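Phage tail sheath protein (Desulfitobacterium hafniense, PDB 3HXL) probably serves as a structural subunit of the contractile sheath that surrounds the tail tube of myovirus-type phages. Local coordinates at residues P39-I51 against T106-T118. Residues are numbered along the deposited sequence; the frame is centred on the assembly and turned at random.
Sequences PLILSWGEPGKMI and TAKWGGARGNDIT
W44 and W109 meet edge to face: the indole edge of W109 is turned onto one face of W44, with the ring planes at 84° and W109 CD1 3.5 Å from W44 NE1. On that same face W109 CB lies 4.1 Å from the centre of the six-membered ring of W44, almost on its normal, a CH-pi contact. With CG anti to its backbone N (chi1 -169°), W44 sets its benzo end against the 107-109 backbone and G114 CA; the length of the indole carries CZ3 to A107 CB (3.7 Å), at the ring edge, and CH2 to I117 CD1.

One face of W109 packs against the G45-E46 backbone. E46 CA stands 3.6 Å above the centre of its six-membered ring, G45 CA makes a CH-pi contact over the five-membered ring, and P47 CD approaches obliquely. K108 CG backs the opposite face of W109.

Beside the rings, the bare CA of G111 lets S43 O come in for a CA-H...O contact (3.2 Å); S43 O also receives a weak hydrogen bond from R113 N. R113 crosses W44 obliquely, CB and CG near CE3, while its guanidinium turns away to salt bridges with D116 (NH1 to OD2, 2.9 Å) and D138. Further out, D180 binds S43 OG and A112 N, and R89 links the carbonyls of G45 and G110.

With W158, whose ring also meets W44, the tryptophans form a small aromatic cluster, probably at an interdomain junction: it joins the loop after strand 35-40 to the 108-116 connection between strands 103-107 and 117-123 of the beta-sandwich region.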
loop_
_atom_site.group_PDB
_atom_site.type_symbol
_atom_site.label_atom_id
_atom_site.label_comp_id
_atom_site.label_asym_id
_atom_site.label_seq_id
_atom_site.Cartn_x
_atom_site.Cartn_y
_atom_site.Cartn_z
ATOM N N PRO A 39 -4.140 5.994 1.295
ATOM C CA PRO A 39 -4.331 7.362 1.786
ATOM C C PRO A 39 -5.377 7.311 2.909
ATOM O O PRO A 39 -6.476 6.800 2.712
ATOM C CB PRO A 39 -4.825 8.102 0.545
ATOM C CG PRO A 39 -5.680 7.067 -0.130
ATOM C CD PRO A 39 -4.874 5.773 0.031
ATOM N N LEU A 40 -5.037 7.828 4.086
ATOM C CA LEU A 40 -5.969 7.789 5.205
ATOM C C LEU A 40 -6.148 9.086 5.964
ATOM O O LEU A 40 -5.268 9.946 5.998
ATOM C CB LEU A 40 -5.555 6.726 6.235
ATOM C CG LEU A 40 -5.595 5.242 5.869
ATOM C CD1 LEU A 40 -5.238 4.415 7.098
ATOM C CD2 LEU A 40 -6.972 4.871 5.361
ATOM N N ILE A 41 -7.312 9.192 6.589
ATOM C CA ILE A 41 -7.644 10.329 7.423
ATOM C C ILE A 41 -7.357 9.807 8.824
ATOM O O ILE A 41 -7.987 8.855 9.278
ATOM C CB ILE A 41 -9.119 10.691 7.284
ATOM C CG1 ILE A 41 -9.375 11.211 5.866
ATOM C CG2 ILE A 41 -9.505 11.723 8.343
ATOM C CD1 ILE A 41 -10.832 11.303 5.493
ATOM N N LEU A 42 -6.393 10.429 9.494
ATOM C CA LEU A 42 -5.981 10.004 10.826
ATOM C C LEU A 42 -6.197 11.078 11.891
ATOM O O LEU A 42 -6.631 12.189 11.587
ATOM C CB LEU A 42 -4.502 9.605 10.781
ATOM C CG LEU A 42 -4.136 8.522 9.758
ATOM C CD1 LEU A 42 -2.628 8.296 9.739
ATOM C CD2 LEU A 42 -4.859 7.237 10.119
ATOM N N SER A 43 -5.893 10.731 13.139
ATOM C CA SER A 43 -6.048 11.660 14.253
ATOM C C SER A 43 -4.692 12.056 14.823
ATOM O O SER A 43 -4.607 12.764 15.826
ATOM C CB SER A 43 -6.899 11.026 15.356
ATOM O OG SER A 43 -8.172 10.646 14.865
ATOM N N TRP A 44 -3.631 11.595 14.170
ATOM C CA TRP A 44 -2.278 11.897 14.606
ATOM C C TRP A 44 -1.299 11.468 13.520
ATOM O O TRP A 44 -1.650 10.685 12.637
ATOM C CB TRP A 44 -1.989 11.148 15.913
ATOM C CG TRP A 44 -0.725 11.555 16.616
ATOM C CD1 TRP A 44 0.489 10.937 16.552
ATOM C CD2 TRP A 44 -0.571 12.653 17.524
ATOM N NE1 TRP A 44 1.389 11.578 17.374
ATOM C CE2 TRP A 44 0.764 12.635 17.979
ATOM C CE3 TRP A 44 -1.436 13.649 17.999
ATOM C CZ2 TRP A 44 1.260 13.579 18.890
ATOM C CZ3 TRP A 44 -0.943 14.589 18.906
ATOM C CH2 TRP A 44 0.396 14.542 19.339
ATOM N N GLY A 45 -0.079 11.993 13.586
ATOM C CA GLY A 45 0.936 11.640 12.611
ATOM C C GLY A 45 1.275 12.744 11.629
ATOM O O GLY A 45 0.473 13.646 11.394
ATOM N N GLU A 46 2.471 12.668 11.057
ATOM C CA GLU A 46 2.921 13.654 10.084
ATOM C C GLU A 46 2.020 13.633 8.851
ATOM O O GLU A 46 1.849 12.596 8.210
ATOM C CB GLU A 46 4.369 13.366 9.682
ATOM C CG GLU A 46 4.910 14.288 8.598
ATOM C CD GLU A 46 6.408 14.161 8.431
ATOM O OE1 GLU A 46 6.922 13.022 8.474
ATOM O OE2 GLU A 46 7.077 15.199 8.249
ATOM N N PRO A 47 1.423 14.787 8.507
ATOM C CA PRO A 47 0.533 14.895 7.346
ATOM C C PRO A 47 1.235 15.195 6.019
ATOM O O PRO A 47 2.320 15.774 5.997
ATOM C CB PRO A 47 -0.406 16.020 7.756
ATOM C CG PRO A 47 0.540 16.963 8.447
ATOM C CD PRO A 47 1.383 16.023 9.314
ATOM N N GLY A 48 0.600 14.782 4.921
ATOM C CA GLY A 48 1.118 15.029 3.582
ATOM C C GLY A 48 2.545 14.616 3.296
ATOM O O GLY A 48 3.244 15.253 2.508
ATOM N N LYS A 49 2.977 13.536 3.931
ATOM C CA LYS A 49 4.327 13.034 3.755
ATOM C C LYS A 49 4.245 11.518 3.840
ATOM O O LYS A 49 3.758 10.981 4.830
ATOM C CB LYS A 49 5.222 13.559 4.874
ATOM C CG LYS A 49 6.692 13.420 4.578
ATOM C CD LYS A 49 7.110 14.439 3.533
ATOM C CE LYS A 49 6.991 15.849 4.098
ATOM N NZ LYS A 49 7.361 16.892 3.101
HETATM N N MSE A 50 4.719 10.834 2.806
HETATM C CA MSE A 50 4.662 9.384 2.779
HETATM C C MSE A 50 5.400 8.744 3.949
HETATM O O MSE A 50 6.577 9.025 4.198
HETATM C CB MSE A 50 5.225 8.857 1.463
HETATM C CG MSE A 50 4.689 7.473 1.090
HETATM SE SE MSE A 50 2.786 7.436 0.683
HETATM C CE MSE A 50 2.829 8.208 -1.068
ATOM N N ILE A 51 4.682 7.882 4.660
ATOM C CA ILE A 51 5.212 7.162 5.810
ATOM C C ILE A 51 5.395 5.712 5.393
ATOM O O ILE A 51 4.486 5.097 4.835
ATOM C CB ILE A 51 4.228 7.227 6.988
ATOM C CG1 ILE A 51 4.015 8.689 7.388
ATOM C CG2 ILE A 51 4.754 6.416 8.172
ATOM C CD1 ILE A 51 2.947 8.887 8.441
ATOM N N THR A 106 1.826 22.325 23.352
ATOM C CA THR A 106 1.096 22.080 22.118
ATOM C C THR A 106 1.444 20.716 21.526
ATOM O O THR A 106 2.614 20.330 21.479
ATOM C CB THR A 106 1.428 23.179 21.090
ATOM O OG1 THR A 106 1.271 24.463 21.712
ATOM C CG2 THR A 106 0.512 23.085 19.883
ATOM N N ALA A 107 0.419 19.991 21.087
ATOM C CA ALA A 107 0.600 18.673 20.486
ATOM C C ALA A 107 1.578 18.751 19.317
ATOM O O ALA A 107 1.633 19.757 18.605
ATOM C CB ALA A 107 -0.742 18.134 20.009
ATOM N N LYS A 108 2.348 17.684 19.120
ATOM C CA LYS A 108 3.324 17.636 18.036
ATOM C C LYS A 108 2.623 17.639 16.680
ATOM O O LYS A 108 3.086 18.272 15.731
ATOM C CB LYS A 108 4.195 16.382 18.164
ATOM C CG LYS A 108 5.336 16.303 17.157
ATOM C CD LYS A 108 6.202 15.079 17.413
ATOM C CE LYS A 108 7.375 14.998 16.446
ATOM N NZ LYS A 108 8.194 13.780 16.710
ATOM N N TRP A 109 1.508 16.919 16.598
ATOM C CA TRP A 109 0.731 16.827 15.363
ATOM C C TRP A 109 -0.716 17.218 15.640
ATOM O O TRP A 109 -1.202 17.085 16.762
ATOM C CB TRP A 109 0.760 15.393 14.799
ATOM C CG TRP A 109 2.134 14.874 14.459
ATOM C CD1 TRP A 109 2.753 13.774 14.993
ATOM C CD2 TRP A 109 3.061 15.439 13.521
ATOM N NE1 TRP A 109 4.007 13.625 14.448
ATOM C CE2 TRP A 109 4.222 14.634 13.548
ATOM C CE3 TRP A 109 3.025 16.552 12.669
ATOM C CZ2 TRP A 109 5.338 14.907 12.746
ATOM C CZ3 TRP A 109 4.134 16.822 11.874
ATOM C CH2 TRP A 109 5.277 16.004 11.920
ATOM N N GLY A 110 -1.401 17.713 14.613
ATOM C CA GLY A 110 -2.792 18.080 14.780
ATOM C C GLY A 110 -3.627 16.812 14.802
ATOM O O GLY A 110 -3.197 15.776 14.294
ATOM N N GLY A 111 -4.813 16.888 15.394
ATOM C CA GLY A 111 -5.679 15.728 15.464
ATOM C C GLY A 111 -6.344 15.610 16.818
ATOM O O GLY A 111 -5.921 16.251 17.783
ATOM N N ALA A 112 -7.386 14.787 16.890
ATOM C CA ALA A 112 -8.125 14.572 18.127
ATOM C C ALA A 112 -7.282 13.818 19.150
ATOM O O ALA A 112 -7.579 13.830 20.345
ATOM C CB ALA A 112 -9.407 13.794 17.834
ATOM N N ARG A 113 -6.230 13.157 18.681
ATOM C CA ARG A 113 -5.365 12.403 19.579
ATOM C C ARG A 113 -4.672 13.354 20.555
ATOM O O ARG A 113 -4.273 12.955 21.648
ATOM C CB ARG A 113 -4.340 11.611 18.766
ATOM C CG ARG A 113 -3.375 10.771 19.584
ATOM C CD ARG A 113 -4.084 9.903 20.610
ATOM N NE ARG A 113 -3.245 8.772 21.000
ATOM C CZ ARG A 113 -3.509 7.947 22.008
ATOM N NH1 ARG A 113 -4.596 8.123 22.745
ATOM N NH2 ARG A 113 -2.685 6.941 22.272
ATOM N N GLY A 114 -4.542 14.615 20.159
ATOM C CA GLY A 114 -3.916 15.589 21.031
ATOM C C GLY A 114 -4.729 15.826 22.296
ATOM O O GLY A 114 -4.175 16.194 23.333
ATOM N N ASN A 115 -6.041 15.614 22.225
ATOM C CA ASN A 115 -6.889 15.821 23.397
ATOM C C ASN A 115 -6.734 14.720 24.450
ATOM O O ASN A 115 -7.302 14.814 25.539
ATOM C CB ASN A 115 -8.363 15.935 22.994
ATOM C CG ASN A 115 -8.615 17.041 21.988
ATOM O OD1 ASN A 115 -8.107 18.160 22.127
ATOM N ND2 ASN A 115 -9.414 16.739 20.972
ATOM N N ASP A 116 -5.974 13.676 24.132
ATOM C CA ASP A 116 -5.756 12.591 25.089
ATOM C C ASP A 116 -4.474 12.841 25.871
ATOM O O ASP A 116 -4.018 11.988 26.632
ATOM C CB ASP A 116 -5.638 11.238 24.382
ATOM C CG ASP A 116 -6.891 10.859 23.620
ATOM O OD1 ASP A 116 -7.986 11.319 23.999
ATOM O OD2 ASP A 116 -6.777 10.084 22.647
ATOM N N ILE A 117 -3.886 14.013 25.665
ATOM C CA ILE A 117 -2.653 14.375 26.349
ATOM C C ILE A 117 -2.977 15.279 27.530
ATOM O O ILE A 117 -3.841 16.151 27.438
ATOM C CB ILE A 117 -1.696 15.121 25.400
ATOM C CG1 ILE A 117 -1.518 14.317 24.107
ATOM C CG2 ILE A 117 -0.341 15.320 26.078
ATOM C CD1 ILE A 117 -0.648 14.998 23.070
ATOM N N THR A 118 -2.287 15.063 28.642
ATOM C CA THR A 118 -2.498 15.879 29.831
ATOM C C THR A 118 -1.164 16.263 30.449
ATOM O O THR A 118 -0.271 15.427 30.601
ATOM C CB THR A 118 -3.340 15.133 30.890
ATOM O OG1 THR A 118 -4.639 14.851 30.357
ATOM C CG2 THR A 118 -3.497 15.986 32.147
#